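Local structure of beta-Ala-His dipeptidase (Homo sapiens, 3DLJ) at residues A[52-55]-A[56-60]; A[174-177]-A[178-181]; A[278-281]-A[282-286]; A[315-318]-A[319-323]. The protein hydrolyses Xaa-His dipeptides, above all carnosine and anserine, as a secreted homodimeric metallopeptidase that binds two zinc ions in each subunit. All blocks are in the same frame, centred on the assembly; numbering follows the deposited sequence.

Contact 1. Residues A[52-55]-A[56-60]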
loop_
_atom_site.group_PDB
_atom_site.type_symbol
_atom_site.label_atom_id
_atom_site.label_comp_id
_atom_site.label_asym_id
_atom_site.label_seq_id
_atom_site.Cartn_x
_atom_site.Cartn_y
_atom_site.Cartn_z
ATOM N N LEU A 52 4.744 -6.305 17.263
ATOM C CA LEU A 52 3.649 -5.547 16.698
ATOM C C LEU A 52 2.784 -4.915 17.783
ATOM O O LEU A 52 2.349 -3.787 17.630
ATOM C CB LEU A 52 2.851 -6.448 15.764
ATOM C CG LEU A 52 1.712 -5.909 14.918
ATOM C CD1 LEU A 52 1.990 -4.534 14.246
ATOM C CD2 LEU A 52 1.351 -6.997 13.904
ATOM N N PHE A 53 2.544 -5.643 18.878
ATOM C CA PHE A 53 1.783 -5.123 20.022
ATOM C C PHE A 53 2.539 -4.001 20.727
ATOM O O PHE A 53 1.926 -3.050 21.214
ATOM C CB PHE A 53 1.495 -6.239 21.043
ATOM C CG PHE A 53 0.188 -6.971 20.814
ATOM C CD1 PHE A 53 0.075 -7.930 19.813
ATOM C CD2 PHE A 53 -0.918 -6.704 21.622
ATOM C CE1 PHE A 53 -1.133 -8.608 19.608
ATOM C CE2 PHE A 53 -2.119 -7.373 21.435
ATOM C CZ PHE A 53 -2.234 -8.322 20.431
ATOM N N ARG A 54 3.861 -4.137 20.810
ATOM C CA ARG A 54 4.701 -3.121 21.434
ATOM C C ARG A 54 4.685 -1.823 20.626
ATOM O O ARG A 54 4.653 -0.748 21.202
ATOM C CB ARG A 54 6.131 -3.605 21.589
ATOM C CG ARG A 54 6.910 -2.717 22.528
ATOM C CD ARG A 54 8.230 -3.327 22.900
ATOM N NE ARG A 54 9.114 -3.361 21.745
ATOM C CZ ARG A 54 9.955 -2.393 21.412
ATOM N NH1 ARG A 54 10.708 -2.557 20.337
ATOM N NH2 ARG A 54 10.048 -1.268 22.137
ATOM N N MET A 55 4.691 -1.957 19.299
ATOM C CA MET A 55 4.538 -0.853 18.353
ATOM C C MET A 55 3.257 -0.048 18.590
ATOM O O MET A 55 3.298 1.173 18.711
ATOM C CB MET A 55 4.572 -1.386 16.901
ATOM C CG MET A 55 4.592 -0.308 15.790
ATOM S SD MET A 55 6.086 0.705 15.677
ATOM C CE MET A 55 5.693 2.103 16.793
ATOM N N MET A 56 2.116 -0.734 18.636
ATOM C CA MET A 56 0.841 -0.084 18.928
ATOM C C MET A 56 0.880 0.615 20.275
ATOM O O MET A 56 0.314 1.696 20.422
ATOM C CB MET A 56 -0.310 -1.093 18.859
ATOM C CG MET A 56 -0.385 -1.826 17.496
ATOM S SD MET A 56 -0.239 -0.694 16.099
ATOM C CE MET A 56 -1.848 0.098 16.136
ATOM N N ALA A 57 1.555 0.013 21.258
ATOM C CA ALA A 57 1.697 0.620 22.591
ATOM C C ALA A 57 2.577 1.873 22.589
ATOM O O ALA A 57 2.267 2.869 23.262
ATOM C CB ALA A 57 2.223 -0.421 23.586
ATOM N N VAL A 58 3.665 1.832 21.823
ATOM C CA VAL A 58 4.559 2.990 21.658
ATOM C C VAL A 58 3.843 4.186 20.984
ATOM O O VAL A 58 3.989 5.345 21.424
ATOM C CB VAL A 58 5.848 2.600 20.880
ATOM C CG1 VAL A 58 6.637 3.858 20.412
ATOM C CG2 VAL A 58 6.731 1.699 21.743
ATOM N N ALA A 59 3.071 3.881 19.937
ATOM C CA ALA A 59 2.198 4.850 19.259
ATOM C C ALA A 59 1.067 5.405 20.151
ATOM O O ALA A 59 0.798 6.604 20.126
ATOM C CB ALA A 59 1.621 4.238 17.975
ATOM N N ALA A 60 0.406 4.541 20.927
ATOM C CA ALA A 60 -0.641 4.982 21.865
ATOM C C ALA A 60 -0.065 5.957 22.862
ATOM O O ALA A 60 -0.710 6.955 23.202
ATOM C CB ALA A 60 -1.241 3.805 22.603
#
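M55 and V58, three residues apart on helix 46-65, show how a flexible thioether fits a branched neighbour. At chi1 -173° the M55 chain leaves on the far side from its own N, then bends at chi2 and chi3; the double bend brings CE forward along the helix until it lies 4.1 Å from V58 CB and equally near V58 CG1. The other methyl of V58, CG2, is set beside its own backbone N and rests 3.3 Å from R54 O, the carbonyl to which V58 N donates at 2.8 Å. CG2 also approaches the R54 guanidinium obliquely, but the charge of that group is engaged by a salt bridge to E51. M56 turns the other way: its CG sits 3.4 Å from L52 O, and the bent chain carries CE off toward E174 and G175. Backbone bonds run from i+4 to i, the one from A59 N to M55 O being almost straight (172°). W34 of helix 24-35 packs on M55, V58 and A59, and L111 on M55 and A59. Such i to i+3 packing belongs to an amphipathic helix on the sheet, where A59 and A60 meet strands 91-96 and 69-73, as in M20 catalytic domains.

Contact 2. Residues A[174-177]-A[178-181]. With ZN (zinc ion), chain C.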
loop_
_atom_site.group_PDB
_atom_site.type_symbol
_atom_site.label_atom_id
_atom_site.label_comp_id
_atom_site.label_asym_id
_atom_site.label_seq_id
_atom_site.Cartn_x
_atom_site.Cartn_y
_atom_site.Cartn_z
ATOM N N GLU A 174 -3.964 1.180 12.748
ATOM C CA GLU A 174 -4.041 -0.273 12.922
ATOM C C GLU A 174 -2.675 -0.929 12.785
ATOM O O GLU A 174 -1.689 -0.287 12.357
ATOM C CB GLU A 174 -5.024 -0.890 11.920
ATOM C CG GLU A 174 -4.586 -0.835 10.455
ATOM C CD GLU A 174 -5.255 -1.903 9.592
ATOM O OE1 GLU A 174 -5.650 -2.955 10.136
ATOM O OE2 GLU A 174 -5.376 -1.699 8.366
ATOM N N GLY A 175 -2.630 -2.209 13.148
ATOM C CA GLY A 175 -1.424 -2.997 13.037
ATOM C C GLY A 175 -1.536 -4.243 12.166
ATOM O O GLY A 175 -0.744 -5.173 12.335
ATOM N N MET A 176 -2.495 -4.274 11.244
ATOM C CA MET A 176 -2.696 -5.449 10.373
ATOM C C MET A 176 -2.933 -5.146 8.891
ATOM O O MET A 176 -3.549 -5.955 8.189
ATOM C CB MET A 176 -3.857 -6.331 10.892
ATOM C CG MET A 176 -3.627 -6.980 12.246
ATOM S SD MET A 176 -2.353 -8.271 12.248
ATOM C CE MET A 176 -3.212 -9.566 11.337
ATOM N N GLU A 177 -2.460 -4.000 8.401
ATOM C CA GLU A 177 -2.743 -3.589 7.019
ATOM C C GLU A 177 -2.105 -4.505 5.983
ATOM O O GLU A 177 -2.714 -4.802 4.952
ATOM C CB GLU A 177 -2.298 -2.152 6.798
ATOM C CG GLU A 177 -2.804 -1.493 5.511
ATOM C CD GLU A 177 -1.939 -1.809 4.305
ATOM O OE1 GLU A 177 -2.455 -1.688 3.182
ATOM O OE2 GLU A 177 -0.758 -2.205 4.473
ATOM N N GLU A 178 -0.870 -4.934 6.257
ATOM C CA GLU A 178 -0.129 -5.851 5.383
ATOM C C GLU A 178 -0.660 -7.295 5.405
ATOM O O GLU A 178 -0.220 -8.138 4.620
ATOM C CB GLU A 178 1.358 -5.845 5.740
ATOM C CG GLU A 178 1.998 -4.466 5.744
ATOM C CD GLU A 178 2.141 -3.876 4.360
ATOM O OE1 GLU A 178 2.688 -2.768 4.270
ATOM O OE2 GLU A 178 1.742 -4.520 3.350
ATOM N N ALA A 179 -1.585 -7.570 6.315
ATOM C CA ALA A 179 -2.229 -8.863 6.405
ATOM C C ALA A 179 -3.761 -8.720 6.324
ATOM O O ALA A 179 -4.484 -9.311 7.121
ATOM C CB ALA A 179 -1.798 -9.555 7.697
ATOM N N GLY A 180 -4.243 -7.919 5.371
ATOM C CA GLY A 180 -5.680 -7.821 5.073
ATOM C C GLY A 180 -6.576 -7.062 6.057
ATOM O O GLY A 180 -7.804 -7.214 6.025
ATOM N N SER A 181 -5.973 -6.234 6.920
ATOM C CA SER A 181 -6.722 -5.447 7.922
ATOM C C SER A 181 -7.743 -6.268 8.728
ATOM O O SER A 181 -8.884 -5.843 8.928
ATOM C CB SER A 181 -7.380 -4.225 7.268
ATOM O OG SER A 181 -6.398 -3.426 6.623
HETATM ZN ZN ZN C . 2.342 -2.086 2.348
#
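The carboxylates of E177 and E178 are turned almost perpendicular, their planes 82° apart, and E177 OE2 stands over the flat face of the E178 group, 3.3 Å from E178 CD. At the oxygen edge of that same carboxylate lies a zinc ion, bound by E178 OE1 at 2.1 Å, with E178 OE2 farther off and held by Q114. This is the loop after strand 168-174 that carries two consecutive glutamates into the dinuclear zinc site of the M20 family: E178 is a ligand together with D143 and H456, while E177 is probably the proton acceptor, as in related enzymes. The third carboxylate, of E174, is bound within the loop by S181, whose OG donates to the syn lone pair of E174 OE2 at 2.7 Å. E174 reaches it with CG wedged between its backbone N and carbonyl carbon (chi1 68°) and the rest of the chain extended; Y108 OH shares the same oxygen. A leucine in place of E174 would probably leave both hydroxyls without their acceptor and free the S181 side chain to turn. The backbone closes the loop around M176 O, which takes S181 N at 2.8 Å and A179 N at 3.2 Å from opposite faces of its plane. A weak bond from G180 N to E177 O adds the inner link of a Schellman-like pattern, with G180 at positive phi. Across the turn, M176, bent at chi2 and chi3, lays its CE against A179 CB at 3.9 Å.

Contact 3. Residues A[278-281]-A[282-286]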
loop_
_atom_site.group_PDB
_atom_site.type_symbol
_atom_site.label_atom_id
_atom_site.label_comp_id
_atom_site.label_asym_id
_atom_site.label_seq_id
_atom_site.Cartn_x
_atom_site.Cartn_y
_atom_site.Cartn_z
ATOM N N VAL A 278 -13.485 0.458 -19.559
ATOM C CA VAL A 278 -14.110 1.626 -20.218
ATOM C C VAL A 278 -13.313 2.057 -21.455
ATOM O O VAL A 278 -12.073 2.036 -21.424
ATOM C CB VAL A 278 -14.372 2.856 -19.296
ATOM C CG1 VAL A 278 -15.383 2.510 -18.223
ATOM C CG2 VAL A 278 -13.112 3.388 -18.698
ATOM N N PRO A 279 -14.023 2.449 -22.533
ATOM C CA PRO A 279 -13.345 2.896 -23.748
ATOM C C PRO A 279 -12.515 4.148 -23.491
ATOM O O PRO A 279 -12.974 5.059 -22.802
ATOM C CB PRO A 279 -14.505 3.228 -24.712
ATOM C CG PRO A 279 -15.688 2.528 -24.171
ATOM C CD PRO A 279 -15.494 2.513 -22.674
ATOM N N LEU A 280 -11.297 4.166 -24.021
ATOM C CA LEU A 280 -10.470 5.365 -24.026
ATOM C C LEU A 280 -11.118 6.438 -24.896
ATOM O O LEU A 280 -11.505 6.153 -26.046
ATOM C CB LEU A 280 -9.063 5.040 -24.538
ATOM C CG LEU A 280 -8.016 6.149 -24.445
ATOM C CD1 LEU A 280 -7.940 6.753 -23.048
ATOM C CD2 LEU A 280 -6.657 5.628 -24.896
ATOM N N THR A 281 -11.273 7.648 -24.337
ATOM C CA THR A 281 -11.830 8.804 -25.063
ATOM C C THR A 281 -10.778 9.892 -25.259
ATOM O O THR A 281 -9.750 9.905 -24.591
ATOM C CB THR A 281 -13.071 9.450 -24.355
ATOM O OG1 THR A 281 -12.728 9.919 -23.043
ATOM C CG2 THR A 281 -14.233 8.471 -24.258
ATOM N N GLU A 282 -11.044 10.784 -26.208
ATOM C CA GLU A 282 -10.304 12.037 -26.407
ATOM C C GLU A 282 -10.070 12.851 -25.114
ATOM O O GLU A 282 -8.953 13.281 -24.846
ATOM C CB GLU A 282 -11.054 12.879 -27.449
ATOM C CG GLU A 282 -11.023 14.398 -27.257
ATOM C CD GLU A 282 -9.716 15.033 -27.711
ATOM O OE1 GLU A 282 -9.744 16.236 -28.075
ATOM O OE2 GLU A 282 -8.669 14.335 -27.708
ATOM N N GLU A 283 -11.140 13.069 -24.353
ATOM C CA GLU A 283 -11.111 13.774 -23.079
ATOM C C GLU A 283 -10.085 13.146 -22.143
ATOM O O GLU A 283 -9.244 13.845 -21.558
ATOM C CB GLU A 283 -12.482 13.682 -22.411
ATOM C CG GLU A 283 -12.997 15.002 -21.916
ATOM C CD GLU A 283 -13.340 14.997 -20.436
ATOM O OE1 GLU A 283 -12.776 14.168 -19.679
ATOM O OE2 GLU A 283 -14.164 15.848 -20.028
ATOM N N GLU A 284 -10.188 11.822 -22.010
ATOM C CA GLU A 284 -9.325 11.030 -21.149
ATOM C C GLU A 284 -7.876 11.107 -21.593
ATOM O O GLU A 284 -6.995 11.349 -20.775
ATOM C CB GLU A 284 -9.784 9.585 -21.103
ATOM C CG GLU A 284 -9.057 8.819 -20.028
ATOM C CD GLU A 284 -9.576 7.422 -19.833
ATOM O OE1 GLU A 284 -10.511 7.032 -20.563
ATOM O OE2 GLU A 284 -9.052 6.719 -18.937
ATOM N N ILE A 285 -7.637 10.910 -22.888
ATOM C CA ILE A 285 -6.299 11.059 -23.454
ATOM C C ILE A 285 -5.679 12.419 -23.056
ATOM O O ILE A 285 -4.511 12.496 -22.672
ATOM C CB ILE A 285 -6.323 10.871 -24.991
ATOM C CG1 ILE A 285 -6.561 9.390 -25.343
ATOM C CG2 ILE A 285 -5.000 11.326 -25.621
ATOM C CD1 ILE A 285 -7.189 9.154 -26.729
ATOM N N ASN A 286 -6.481 13.474 -23.127
ATOM C CA ASN A 286 -6.028 14.828 -22.806
ATOM C C ASN A 286 -5.543 15.009 -21.365
ATOM O O ASN A 286 -4.525 15.647 -21.125
ATOM C CB ASN A 286 -7.111 15.841 -23.155
ATOM C CG ASN A 286 -7.114 16.205 -24.639
ATOM O OD1 ASN A 286 -6.263 15.751 -25.405
ATOM N ND2 ASN A 286 -8.072 17.045 -25.045
#
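P279 leads in, its carbonyl O merely near E284 OE1, two acceptors 3.9 Å apart with no bond between them. The chain then brings in L280, where a chi1 of -173° swings CG round to the carbonyl side and divides its branches between two helix residues. CD1 lies against the carboxylate end of E284, 3.6 Å from OE1, whereas CG meets I285 CG1 at 3.7 Å and CD2 adds to that same touch; the leucine crosses both chains at about a right angle. Cut back to an alanine, L280 would probably leave a gap beside I285 and the E284 CG without its apolar neighbour. T281 follows as N-cap of helix 282-289. Its OG1 accepts a weak but fairly straight bond from E284 N at 3.3 Å, and its carbonyl O takes I285 N at 2.9 Å, beginning the regular helical bonding. I285 CG1 packs onto that same oxygen, 3.3 Å away. A full capping box would send the E284 carboxylate back to T281 N; here the extended chain carries it instead to a salt bridge with R321, which also donates to V278 O. The chemistry thus implies a division of labour: the threonine side chain takes up one amide and its carbonyl another, while the acidic side chain near the helix start is left to join this surface turn to its neighbour.

Contact 4. Residues A[315-318]-A[319-323]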
loop_
_atom_site.group_PDB
_atom_site.type_symbol
_atom_site.label_atom_id
_atom_site.label_comp_id
_atom_site.label_asym_id
_atom_site.label_seq_id
_atom_site.Cartn_x
_atom_site.Cartn_y
_atom_site.Cartn_z
ATOM N N ILE A 315 2.475 4.639 -20.861
ATOM C CA ILE A 315 3.016 4.199 -19.564
ATOM C C ILE A 315 2.021 4.423 -18.435
ATOM O O ILE A 315 1.733 3.507 -17.659
ATOM C CB ILE A 315 4.352 4.935 -19.201
ATOM C CG1 ILE A 315 5.479 4.577 -20.181
ATOM C CG2 ILE A 315 4.726 4.715 -17.708
ATOM C CD1 ILE A 315 5.855 3.138 -20.137
ATOM N N LEU A 316 1.512 5.649 -18.344
ATOM C CA LEU A 316 0.620 6.049 -17.252
ATOM C C LEU A 316 -0.734 5.360 -17.315
ATOM O O LEU A 316 -1.239 4.892 -16.284
ATOM C CB LEU A 316 0.450 7.572 -17.222
ATOM C CG LEU A 316 1.671 8.378 -16.761
ATOM C CD1 LEU A 316 1.325 9.847 -16.756
ATOM C CD2 LEU A 316 2.118 7.936 -15.391
ATOM N N MET A 317 -1.299 5.277 -18.524
ATOM C CA MET A 317 -2.548 4.560 -18.751
ATOM C C MET A 317 -2.460 3.071 -18.415
ATOM O O MET A 317 -3.412 2.495 -17.855
ATOM C CB MET A 317 -3.025 4.726 -20.188
ATOM C CG MET A 317 -3.516 6.121 -20.536
ATOM S SD MET A 317 -4.255 6.098 -22.175
ATOM C CE MET A 317 -4.203 7.861 -22.582
ATOM N N HIS A 318 -1.335 2.447 -18.748
ATOM C CA HIS A 318 -1.174 1.028 -18.430
ATOM C C HIS A 318 -1.028 0.727 -16.934
ATOM O O HIS A 318 -1.385 -0.354 -16.469
ATOM C CB HIS A 318 -0.115 0.361 -19.321
ATOM C CG HIS A 318 -0.669 -0.014 -20.656
ATOM N ND1 HIS A 318 -0.739 0.874 -21.708
ATOM C CD2 HIS A 318 -1.271 -1.149 -21.082
ATOM C CE1 HIS A 318 -1.333 0.293 -22.735
ATOM N NE2 HIS A 318 -1.670 -0.934 -22.379
ATOM N N LEU A 319 -0.554 1.732 -16.209
ATOM C CA LEU A 319 -0.502 1.762 -14.755
ATOM C C LEU A 319 -1.850 2.075 -14.093
ATOM O O LEU A 319 -2.178 1.520 -13.027
ATOM C CB LEU A 319 0.503 2.842 -14.324
ATOM C CG LEU A 319 2.001 2.603 -14.476
ATOM C CD1 LEU A 319 2.793 3.704 -13.762
ATOM C CD2 LEU A 319 2.370 1.196 -13.916
ATOM N N TRP A 320 -2.627 2.960 -14.707
ATOM C CA TRP A 320 -3.783 3.526 -14.021
ATOM C C TRP A 320 -5.151 3.048 -14.489
ATOM O O TRP A 320 -6.082 2.971 -13.692
ATOM C CB TRP A 320 -3.754 5.053 -14.089
ATOM C CG TRP A 320 -2.563 5.710 -13.444
ATOM C CD1 TRP A 320 -1.631 5.133 -12.600
ATOM C CD2 TRP A 320 -2.196 7.085 -13.561
ATOM N NE1 TRP A 320 -0.706 6.061 -12.215
ATOM C CE2 TRP A 320 -1.025 7.270 -12.791
ATOM C CE3 TRP A 320 -2.750 8.191 -14.250
ATOM C CZ2 TRP A 320 -0.391 8.513 -12.686
ATOM C CZ3 TRP A 320 -2.120 9.420 -14.155
ATOM C CH2 TRP A 320 -0.948 9.571 -13.375
ATOM N N ARG A 321 -5.274 2.761 -15.775
ATOM C CA ARG A 321 -6.601 2.588 -16.381
ATOM C C ARG A 321 -6.731 1.386 -17.330
ATOM O O ARG A 321 -7.793 1.147 -17.912
ATOM C CB ARG A 321 -7.082 3.909 -17.024
ATOM C CG ARG A 321 -6.282 4.404 -18.236
ATOM C CD ARG A 321 -6.799 3.772 -19.548
ATOM N NE ARG A 321 -8.171 4.183 -19.868
ATOM C CZ ARG A 321 -9.063 3.435 -20.528
ATOM N NH1 ARG A 321 -8.759 2.207 -20.933
ATOM N NH2 ARG A 321 -10.275 3.904 -20.779
ATOM N N TYR A 322 -5.642 0.633 -17.469
ATOM C CA TYR A 322 -5.692 -0.679 -18.105
ATOM C C TYR A 322 -5.404 -1.773 -17.066
ATOM O O TYR A 322 -4.645 -1.555 -16.128
ATOM C CB TYR A 322 -4.709 -0.770 -19.269
ATOM C CG TYR A 322 -5.078 0.039 -20.501
ATOM C CD1 TYR A 322 -4.300 1.125 -20.891
ATOM C CD2 TYR A 322 -6.169 -0.300 -21.298
ATOM C CE1 TYR A 322 -4.589 1.858 -22.022
ATOM C CE2 TYR A 322 -6.466 0.428 -22.430
ATOM C CZ TYR A 322 -5.673 1.517 -22.785
ATOM O OH TYR A 322 -5.944 2.268 -23.920
ATOM N N PRO A 323 -6.028 -2.964 -17.221
ATOM C CA PRO A 323 -5.716 -4.049 -16.300
ATOM C C PRO A 323 -4.291 -4.573 -16.546
ATOM O O PRO A 323 -3.718 -4.346 -17.606
ATOM C CB PRO A 323 -6.767 -5.113 -16.660
ATOM C CG PRO A 323 -7.091 -4.855 -18.055
ATOM C CD PRO A 323 -7.015 -3.373 -18.236
HETATM O O HOH W 1 -2.047 -2.523 -18.164
#
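Y322, just beyond the end of helix 312-320, folds back over the last turn and can be followed atom by atom. Its CB lies beside H318, 3.9 Å from CD2. A chi1 of -71° keeps CG on the side of its own N, and the ring then swings across the imidazole: CD1 stands 3.5 Å above the H318 plane, over its centre, and is also 3.4 Å from M317 O. The two rings form a face-to-face stack, centroids 4.3 Å apart and planes inclined by 26°. CE1, one step farther, reaches both H318 CE1 and M317 CB, the latter at 3.7 Å, and there the close approach ends, though M317 SD makes an oblique Met-aromatic contact with the ring. Over a face of the tyrosine, toward the rim, comes R321 CD. All this happens at a helix C-terminus, where M317 O receives R321 N at 2.8 Å and also Y322 N at 2.9 Å as the chain turns out toward strand 324-331 of the second sheet, which probably corresponds to the lid (dimerisation) domain of M20 relatives. H318 is steadied further by ND1 bonding to E314 O and by a stack with F309. A water lies between H318 O and P323 O, its bond to the latter doubtfully short. On another side of the same turn, L316 and W320 run side by side: L316 CD2 sits over the six-membered ring, 4.2 Å from its centroid, in a CH-pi contact, and L316 O lies above the same indole, offset toward the rim.

In the fold
The four contacts fall into two touching pairs; contact 1 lies across the chain's centre from contacts 3 and 4. Contacts 1 and 2 touch through L52 and M56, which pack on the backbone of E174 and G175, L52 also nearing the sulfur of M176, so a helix of the catalytic domain backs the zinc loop; contact 1 is apolar where it is buried, contact 2 rich in carboxylates and metal-bound. Contacts 3 and 4 are joined by R321. Contact 3 is a solvent-facing helix start, capped and acidic, whereas contact 4 is a buried helix end of stacked rings and apolar chains. Contact 2 stands about 17 Å from contact 4 at the nearest atoms.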